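Local coordinates for inositol monophosphatase family protein (PDB 4I3Y), which probably hydrolyses inositol monophosphates to inositol and phosphate with the help of bound magnesium, and is inhibited by lithium, at residues E86-G98 / Y109-L123. Residues are numbered along the deposited sequence; the frame is centred on the assembly and turned at random.
Sequences EINHLWIMDPIDG and YCIILAYFYEGKPML. With MG (magnesium ion), chain D; PO4 (phosphate ion), chain C.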
ATOM      1  N   GLU A  86      27.773  21.615  13.414  1.00 55.94           N
ATOM      2  CA  GLU A  86      28.897  20.927  14.052  1.00 57.73           C
ATOM      3  C   GLU A  86      28.390  20.200  15.290  1.00 55.34           C
ATOM      4  O   GLU A  86      28.732  20.545  16.409  1.00 60.49           O
ATOM      5  CB  GLU A  86      30.020  21.927  14.404  1.00 55.19           C
ATOM      6  N   ILE A  87      27.538  19.203  15.072  1.00 49.54           N
ATOM      7  CA  ILE A  87      27.014  18.361  16.160  1.00 43.90           C
ATOM      8  C   ILE A  87      27.630  16.939  16.109  1.00 39.05           C
ATOM      9  O   ILE A  87      27.601  16.279  15.070  1.00 32.02           O
ATOM     10  CB  ILE A  87      25.459  18.386  16.181  1.00 45.86           C
ATOM     11  CG1 ILE A  87      24.916  17.598  17.377  1.00 46.03           C
ATOM     12  CG2 ILE A  87      24.881  17.956  14.822  1.00 46.88           C
ATOM     13  CD1 ILE A  87      25.286  18.203  18.708  1.00 49.18           C
ATOM     14  N   ASN A  88      28.242  16.499  17.213  1.00 32.37           N
ATOM     15  CA  ASN A  88      29.044  15.264  17.174  1.00 30.37           C
ATOM     16  C   ASN A  88      28.156  14.018  17.079  1.00 24.66           C
ATOM     17  O   ASN A  88      28.352  13.155  16.209  1.00 23.66           O
ATOM     18  CB  ASN A  88      30.041  15.186  18.371  1.00 31.14           C
ATOM     19  CG  ASN A  88      31.354  15.933  18.077  1.00 36.00           C
ATOM     20  OD1 ASN A  88      31.900  16.604  18.933  1.00 36.17           O
ATOM     21  ND2 ASN A  88      31.841  15.826  16.846  1.00 36.19           N
ATOM     22  N   HIS A  89      27.175  13.983  17.968  1.00 24.37           N
ATOM     23  CA  HIS A  89      26.213  12.864  18.111  1.00 23.34           C
ATOM     24  C   HIS A  89      24.803  13.365  17.860  1.00 20.59           C
ATOM     25  O   HIS A  89      24.228  14.052  18.684  1.00 20.77           O
ATOM     26  CB  HIS A  89      26.328  12.221  19.511  1.00 23.05           C
ATOM     27  CG  HIS A  89      27.695  11.684  19.800  1.00 23.39           C
ATOM     28  ND1 HIS A  89      28.218  10.590  19.140  1.00 22.59           N
ATOM     29  CD2 HIS A  89      28.663  12.115  20.645  1.00 23.95           C
ATOM     30  CE1 HIS A  89      29.436  10.344  19.591  1.00 22.70           C
ATOM     31  NE2 HIS A  89      29.727  11.251  20.508  1.00 23.60           N
ATOM     32  N   LEU A  90      24.238  13.007  16.712  1.00 19.10           N
ATOM     33  CA  LEU A  90      22.917  13.524  16.386  1.00 17.14           C
ATOM     34  C   LEU A  90      21.947  12.431  15.956  1.00 16.25           C
ATOM     35  O   LEU A  90      22.264  11.629  15.061  1.00 16.55           O
ATOM     36  CB  LEU A  90      23.034  14.470  15.217  1.00 16.34           C
ATOM     37  CG  LEU A  90      21.661  15.012  14.773  1.00 16.71           C
ATOM     38  CD1 LEU A  90      20.902  15.850  15.772  1.00 14.64           C
ATOM     39  CD2 LEU A  90      21.849  15.733  13.456  1.00 17.97           C
ATOM     40  N   TRP A  91      20.788  12.441  16.588  1.00 15.43           N
ATOM     41  CA  TRP A  91      19.654  11.594  16.225  1.00 17.18           C
ATOM     42  C   TRP A  91      18.602  12.405  15.449  1.00 17.55           C
ATOM     43  O   TRP A  91      18.175  13.461  15.906  1.00 16.58           O
ATOM     44  CB  TRP A  91      19.008  10.996  17.489  1.00 17.86           C
ATOM     45  CG  TRP A  91      19.953   9.973  18.107  1.00 20.94           C
ATOM     46  CD1 TRP A  91      20.996  10.236  18.972  1.00 23.01           C
ATOM     47  CD2 TRP A  91      20.014   8.558  17.826  1.00 21.28           C
ATOM     48  NE1 TRP A  91      21.683   9.050  19.286  1.00 23.19           N
ATOM     49  CE2 TRP A  91      21.096   8.012  18.607  1.00 22.05           C
ATOM     50  CE3 TRP A  91      19.244   7.699  17.039  1.00 18.74           C
ATOM     51  CZ2 TRP A  91      21.423   6.633  18.613  1.00 21.46           C
ATOM     52  CZ3 TRP A  91      19.558   6.334  17.026  1.00 20.85           C
ATOM     53  CH2 TRP A  91      20.664   5.811  17.809  1.00 21.38           C
ATOM     54  N   ILE A  92      18.166  11.898  14.291  1.00 17.21           N
ATOM     55  CA  ILE A  92      17.025  12.546  13.648  1.00 16.13           C
ATOM     56  C   ILE A  92      15.820  11.614  13.781  1.00 16.03           C
ATOM     57  O   ILE A  92      15.936  10.387  13.566  1.00 14.97           O
ATOM     58  CB  ILE A  92      17.310  12.876  12.201  1.00 15.92           C
ATOM     59  CG1 ILE A  92      18.537  13.792  12.122  1.00 15.62           C
ATOM     60  CG2 ILE A  92      16.042  13.478  11.556  1.00 16.16           C
ATOM     61  CD1 ILE A  92      18.807  14.353  10.725  1.00 15.74           C
ATOM     62  N   MET A  93      14.684  12.154  14.234  1.00 16.29           N
ATOM     63  CA  MET A  93      13.503  11.285  14.439  1.00 16.72           C
ATOM     64  C   MET A  93      12.220  11.783  13.803  1.00 16.61           C
ATOM     65  O   MET A  93      11.803  12.920  14.044  1.00 16.63           O
ATOM     66  CB  MET A  93      13.201  11.067  15.921  1.00 17.74           C
ATOM     67  CG  MET A  93      12.000  10.160  16.209  1.00 19.04           C
ATOM     68  SD  MET A  93      11.615  10.083  17.985  1.00 19.94           S
ATOM     69  CE  MET A  93      11.123   8.377  18.098  1.00 18.12           C
ATOM     70  N   ASP A  94      11.545  10.880  13.084  1.00 15.80           N
ATOM     71  CA  ASP A  94      10.137  11.105  12.726  1.00 15.74           C
ATOM     72  C   ASP A  94       9.286  10.159  13.603  1.00 15.05           C
ATOM     73  O   ASP A  94       9.313   8.933  13.367  1.00 14.75           O
ATOM     74  CB  ASP A  94       9.919  10.771  11.265  1.00 15.13           C
ATOM     75  CG  ASP A  94       8.622  11.329  10.754  1.00 13.31           C
ATOM     76  OD1 ASP A  94       7.692  11.531  11.570  1.00 11.96           O
ATOM     77  OD2 ASP A  94       8.609  11.630   9.561  1.00 12.74           O
ATOM     78  N   PRO A  95       8.581  10.699  14.632  1.00 14.83           N
ATOM     79  CA  PRO A  95       8.004   9.719  15.552  1.00 13.34           C
ATOM     80  C   PRO A  95       6.880   8.917  14.925  1.00 13.27           C
ATOM     81  O   PRO A  95       6.721   7.726  15.234  1.00 11.81           O
ATOM     82  CB  PRO A  95       7.537  10.566  16.715  1.00 13.98           C
ATOM     83  CG  PRO A  95       7.297  11.966  16.108  1.00 13.41           C
ATOM     84  CD  PRO A  95       8.394  12.104  15.092  1.00 13.10           C
ATOM     85  N   ILE A  96       6.069   9.554  14.068  1.00 12.44           N
ATOM     86  CA  ILE A  96       5.199   8.761  13.199  1.00 10.81           C
ATOM     87  C   ILE A  96       5.371   9.356  11.788  1.00 11.27           C
ATOM     88  O   ILE A  96       5.049  10.514  11.577  1.00 10.74           O
ATOM     89  CB  ILE A  96       3.713   8.832  13.596  1.00 11.35           C
ATOM     90  CG1 ILE A  96       3.420   8.092  14.947  1.00 10.36           C
ATOM     91  CG2 ILE A  96       2.828   8.324  12.424  1.00 11.08           C
ATOM     92  CD1 ILE A  96       3.433   6.586  14.805  1.00 10.58           C
ATOM     93  N   ASP A  97       5.901   8.567  10.854  1.00 11.61           N
ATOM     94  CA  ASP A  97       5.993   9.023   9.492  1.00 12.86           C
ATOM     95  C   ASP A  97       4.767   8.400   8.796  1.00 12.14           C
ATOM     96  O   ASP A  97       4.556   7.230   8.925  1.00 11.69           O
ATOM     97  CB  ASP A  97       7.295   8.641   8.816  1.00 12.73           C
ATOM     98  CG  ASP A  97       7.282   9.036   7.318  1.00 14.36           C
ATOM     99  OD1 ASP A  97       7.075  10.241   7.062  1.00 14.96           O
ATOM    100  OD2 ASP A  97       7.482   8.160   6.443  1.00 15.04           O
ATOM    101  N   GLY A  98       3.967   9.198   8.087  1.00 13.53           N
ATOM    102  CA  GLY A  98       2.636   8.776   7.648  1.00 12.11           C
ATOM    103  C   GLY A  98       1.521   8.951   8.687  1.00 12.11           C
ATOM    104  O   GLY A  98       0.639   8.082   8.836  1.00 11.43           O
ATOM    105  N   TYR A 109       2.114   3.154   8.293  1.00 12.57           N
ATOM    106  CA  TYR A 109       2.884   4.261   8.911  1.00 13.08           C
ATOM    107  C   TYR A 109       4.081   3.622   9.619  1.00 13.44           C
ATOM    108  O   TYR A 109       4.050   2.445   9.897  1.00 13.43           O
ATOM    109  CB  TYR A 109       2.014   5.185   9.842  1.00 12.61           C
ATOM    110  CG  TYR A 109       1.445   4.430  11.003  1.00 13.22           C
ATOM    111  CD1 TYR A 109       2.155   4.303  12.212  1.00 13.41           C
ATOM    112  CD2 TYR A 109       0.260   3.728  10.886  1.00 13.08           C
ATOM    113  CE1 TYR A 109       1.679   3.538  13.273  1.00 12.05           C
ATOM    114  CE2 TYR A 109      -0.232   2.969  11.969  1.00 12.95           C
ATOM    115  CZ  TYR A 109       0.482   2.877  13.149  1.00 13.12           C
ATOM    116  OH  TYR A 109      -0.024   2.118  14.217  1.00 11.67           O
ATOM    117  N   CYS A 110       5.113   4.412   9.959  1.00 13.50           N
ATOM    118  CA  CYS A 110       6.303   3.886  10.541  1.00 12.78           C
ATOM    119  C   CYS A 110       6.920   4.914  11.492  1.00 13.56           C
ATOM    120  O   CYS A 110       6.466   6.078  11.585  1.00 13.20           O
ATOM    121  CB  CYS A 110       7.306   3.519   9.402  1.00 13.21           C
ATOM    122  SG  CYS A 110       7.773   4.928   8.321  1.00 13.27           S
ATOM    123  N   ILE A 111       7.930   4.468  12.221  1.00 13.15           N
ATOM    124  CA  ILE A 111       8.713   5.351  13.060  1.00 14.08           C
ATOM    125  C   ILE A 111      10.092   5.403  12.389  1.00 13.50           C
ATOM    126  O   ILE A 111      10.641   4.349  12.039  1.00 14.90           O
ATOM    127  CB  ILE A 111       8.843   4.780  14.480  1.00 14.23           C
ATOM    128  CG1 ILE A 111       7.492   4.601  15.124  1.00 14.21           C
ATOM    129  CG2 ILE A 111       9.731   5.655  15.388  1.00 13.36           C
ATOM    130  CD1 ILE A 111       7.602   3.908  16.484  1.00 14.47           C
ATOM    131  N   ILE A 112      10.624   6.609  12.183  1.00 13.31           N
ATOM    132  CA  ILE A 112      11.934   6.777  11.576  1.00 14.10           C
ATOM    133  C   ILE A 112      13.020   7.285  12.572  1.00 14.61           C
ATOM    134  O   ILE A 112      12.872   8.355  13.241  1.00 13.97           O
ATOM    135  CB  ILE A 112      11.897   7.683  10.312  1.00 14.71           C
ATOM    136  CG1 ILE A 112      10.848   7.115   9.339  1.00 14.59           C
ATOM    137  CG2 ILE A 112      13.297   7.794   9.653  1.00 12.88           C
ATOM    138  CD1 ILE A 112      10.637   7.907   8.045  1.00 14.30           C
ATOM    139  N   LEU A 113      14.133   6.559  12.617  1.00 13.65           N
ATOM    140  CA  LEU A 113      15.280   7.022  13.462  1.00 14.23           C
ATOM    141  C   LEU A 113      16.566   6.938  12.721  1.00 13.76           C
ATOM    142  O   LEU A 113      16.790   5.956  12.001  1.00 14.70           O
ATOM    143  CB  LEU A 113      15.448   6.133  14.708  1.00 14.03           C
ATOM    144  CG  LEU A 113      14.600   6.520  15.892  1.00 17.10           C
ATOM    145  CD1 LEU A 113      14.580   5.381  16.930  1.00 17.10           C
ATOM    146  CD2 LEU A 113      15.028   7.866  16.520  1.00 16.88           C
ATOM    147  N   ALA A 114      17.451   7.925  12.909  1.00 14.27           N
ATOM    148  CA  ALA A 114      18.746   7.884  12.258  1.00 15.52           C
ATOM    149  C   ALA A 114      19.772   8.619  13.148  1.00 17.77           C
ATOM    150  O   ALA A 114      19.491   9.724  13.673  1.00 18.01           O
ATOM    151  CB  ALA A 114      18.693   8.513  10.862  1.00 14.22           C
ATOM    152  N   TYR A 115      20.923   7.951  13.321  1.00 17.32           N
ATOM    153  CA  TYR A 115      22.033   8.450  14.106  1.00 17.62           C
ATOM    154  C   TYR A 115      23.229   8.812  13.189  1.00 17.43           C
ATOM    155  O   TYR A 115      23.731   7.997  12.378  1.00 17.53           O
ATOM    156  CB  TYR A 115      22.447   7.400  15.141  1.00 17.57           C
ATOM    157  CG  TYR A 115      23.779   7.647  15.823  1.00 17.74           C
ATOM    158  CD1 TYR A 115      23.971   8.776  16.638  1.00 18.77           C
ATOM    159  CD2 TYR A 115      24.860   6.724  15.675  1.00 20.38           C
ATOM    160  CE1 TYR A 115      25.202   8.996  17.306  1.00 22.45           C
ATOM    161  CE2 TYR A 115      26.105   6.923  16.325  1.00 20.44           C
ATOM    162  CZ  TYR A 115      26.275   8.046  17.148  1.00 24.41           C
ATOM    163  OH  TYR A 115      27.502   8.279  17.774  1.00 24.29           O
ATOM    164  N   PHE A 116      23.728  10.007  13.406  1.00 15.98           N
ATOM    165  CA  PHE A 116      24.787  10.565  12.600  1.00 18.93           C
ATOM    166  C   PHE A 116      25.919  10.911  13.560  1.00 18.65           C
ATOM    167  O   PHE A 116      25.696  11.578  14.584  1.00 17.82           O
ATOM    168  CB  PHE A 116      24.322  11.872  11.894  1.00 18.52           C
ATOM    169  CG  PHE A 116      23.277  11.640  10.852  1.00 19.99           C
ATOM    170  CD1 PHE A 116      23.645  11.440   9.518  1.00 18.66           C
ATOM    171  CD2 PHE A 116      21.944  11.551  11.213  1.00 18.96           C
ATOM    172  CE1 PHE A 116      22.695  11.185   8.553  1.00 20.61           C
ATOM    173  CE2 PHE A 116      20.980  11.298  10.240  1.00 20.45           C
ATOM    174  CZ  PHE A 116      21.348  11.109   8.921  1.00 19.93           C
ATOM    175  N   TYR A 117      27.100  10.444  13.212  1.00 21.06           N
ATOM    176  CA  TYR A 117      28.281  10.676  14.047  1.00 25.03           C
ATOM    177  C   TYR A 117      29.207  11.632  13.280  1.00 24.87           C
ATOM    178  O   TYR A 117      29.720  11.272  12.211  1.00 23.45           O
ATOM    179  CB  TYR A 117      29.001   9.357  14.385  1.00 25.46           C
ATOM    180  CG  TYR A 117      30.342   9.604  15.090  1.00 31.29           C
ATOM    181  CD1 TYR A 117      30.374  10.168  16.362  1.00 28.46           C
ATOM    182  CD2 TYR A 117      31.573   9.332  14.451  1.00 33.15           C
ATOM    183  CE1 TYR A 117      31.569  10.421  17.003  1.00 31.64           C
ATOM    184  CE2 TYR A 117      32.784   9.593  15.095  1.00 35.59           C
ATOM    185  CZ  TYR A 117      32.760  10.153  16.369  1.00 34.30           C
ATOM    186  OH  TYR A 117      33.921  10.428  17.068  1.00 44.68           O
ATOM    187  N   GLU A 118      29.387  12.854  13.801  1.00 26.98           N
ATOM    188  CA  GLU A 118      30.134  13.905  13.060  1.00 25.83           C
ATOM    189  C   GLU A 118      29.652  13.925  11.634  1.00 28.23           C
ATOM    190  O   GLU A 118      30.437  13.746  10.694  1.00 27.30           O
ATOM    191  CB  GLU A 118      31.644  13.688  13.104  1.00 26.10           C
ATOM    192  CG  GLU A 118      32.149  13.529  14.512  1.00 27.08           C
ATOM    193  CD  GLU A 118      33.654  13.418  14.607  1.00 33.02           C
ATOM    194  OE1 GLU A 118      34.340  12.966  13.656  1.00 40.42           O
ATOM    195  OE2 GLU A 118      34.150  13.814  15.660  1.00 30.48           O
ATOM    196  N   GLY A 119      28.337  14.064  11.492  1.00 26.17           N
ATOM    197  CA  GLY A 119      27.684  14.057  10.179  1.00 28.10           C
ATOM    198  C   GLY A 119      27.663  12.805   9.275  1.00 28.66           C
ATOM    199  O   GLY A 119      27.151  12.873   8.153  1.00 28.50           O
ATOM    200  N   LYS A 120      28.195  11.671   9.734  1.00 26.47           N
ATOM    201  CA  LYS A 120      28.177  10.451   8.928  1.00 23.80           C
ATOM    202  C   LYS A 120      27.112   9.484   9.501  1.00 22.52           C
ATOM    203  O   LYS A 120      27.059   9.238  10.722  1.00 22.06           O
ATOM    204  CB  LYS A 120      29.557   9.785   8.862  1.00 25.55           C
ATOM    205  CG  LYS A 120      29.568   8.460   8.112  1.00 27.09           C
ATOM    206  CD  LYS A 120      30.946   8.097   7.583  1.00 29.17           C
ATOM    207  CE  LYS A 120      31.856   7.583   8.665  1.00 25.04           C
ATOM    208  NZ  LYS A 120      32.882   6.630   8.118  1.00 25.36           N
ATOM    209  N   PRO A 121      26.216   9.008   8.628  1.00 18.93           N
ATOM    210  CA  PRO A 121      25.151   8.038   9.016  1.00 18.75           C
ATOM    211  C   PRO A 121      25.841   6.759   9.544  1.00 18.03           C
ATOM    212  O   PRO A 121      26.648   6.165   8.813  1.00 18.26           O
ATOM    213  CB  PRO A 121      24.477   7.681   7.660  1.00 15.90           C
ATOM    214  CG  PRO A 121      24.854   8.747   6.725  1.00 17.21           C
ATOM    215  CD  PRO A 121      26.236   9.264   7.174  1.00 16.84           C
ATOM    216  N   MET A 122      25.516   6.375  10.775  1.00 18.30           N
ATOM    217  CA  MET A 122      26.016   5.175  11.427  1.00 17.90           C
ATOM    218  C   MET A 122      24.906   4.118  11.700  1.00 16.40           C
ATOM    219  O   MET A 122      25.162   2.915  11.535  1.00 16.39           O
ATOM    220  CB  MET A 122      26.716   5.527  12.758  1.00 19.09           C
ATOM    221  CG  MET A 122      27.950   6.425  12.618  1.00 21.35           C
ATOM    222  SD  MET A 122      29.173   5.681  11.527  1.00 25.65           S
ATOM    223  CE  MET A 122      30.505   6.869  11.533  1.00 31.45           C
ATOM    224  N   LEU A 123      23.741   4.572  12.176  1.00 15.80           N
ATOM    225  CA  LEU A 123      22.571   3.679  12.489  1.00 15.77           C
ATOM    226  C   LEU A 123      21.291   4.302  11.902  1.00 14.80           C
ATOM    227  O   LEU A 123      21.089   5.514  11.972  1.00 13.58           O
ATOM    228  CB  LEU A 123      22.369   3.471  13.983  1.00 14.87           C
ATOM    229  CG  LEU A 123      23.492   2.851  14.810  1.00 16.96           C
ATOM    230  CD1 LEU A 123      23.142   2.969  16.312  1.00 16.65           C
ATOM    231  CD2 LEU A 123      23.796   1.405  14.424  1.00 17.23           C
TER
HETATM  232 MG    MG D 302       5.980  12.418  11.217  1.00 20.01          MG
HETATM  233  P   PO4 C 301       4.471  12.991   9.068  1.00 21.66           P
HETATM  234  O1  PO4 C 301       4.463  14.417   8.502  1.00 17.21           O
HETATM  235  O2  PO4 C 301       3.470  12.070   8.326  1.00 17.67           O
HETATM  236  O3  PO4 C 301       5.888  12.509   8.870  1.00 20.25           O
HETATM  237  O4  PO4 C 301       3.969  13.090  10.545  1.00 17.94           O
HETATM  238  O   HOH W   1      26.503  14.067  13.621  1.00 21.74           O
HETATM  239  O   HOH W   2       5.458  12.803  13.399  1.00 13.80           O
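W91 and Y115 pair across the middle of an antiparallel ladder, strands 89-94 and 110-117, whose axes come within 4.6 Å at 165°. These are neighbouring strands of the mixed sheet of the inositol monophosphatase fold; the first leads into the D-P-I-D-G sequence of the family's metal site. Paired backbone bonds tie L90 to F116, I92 to A114 and D94 to I112; after a beta bulge at P95 and I96, D97 pairs with C110. On the face of H89, W91 and M93, the Y115 CB sits 3.4 Å from the centroid of the W91 six-membered ring, a CH-pi contact almost on the ring normal. With CG anti to the backbone N (chi1 167°), the Y115 ring runs on toward H89, where OH meets ND1 at 2.8 Å in a hydrogen bond lying in both ring planes. The indole joins a broad apolar face, on which Y115 CB rests, to one N-H, satisfied by its hydrogen bond to H71, just before strand 72-75. M93 CB lies 3.7 Å from L113 CD2, its flexible chain filling the side under helices 12-35 and 51-67. On the other face, the I92 CD1 methyl meets F116 CE2 at 3.8 Å. Here too D97 CB rests against I112 CD1, while its OD2 is held by G192 N. The bulge turns the I96 carbonyl to the magnesium, beside D94 and E76. G98, at positive phi and with no side chain to crowd Y109 CB, is the N-cap of helix 99-105. D94 OD1 binds magnesium at 2.0 Å, and G98 N donates to phosphate O2 at 2.9 Å.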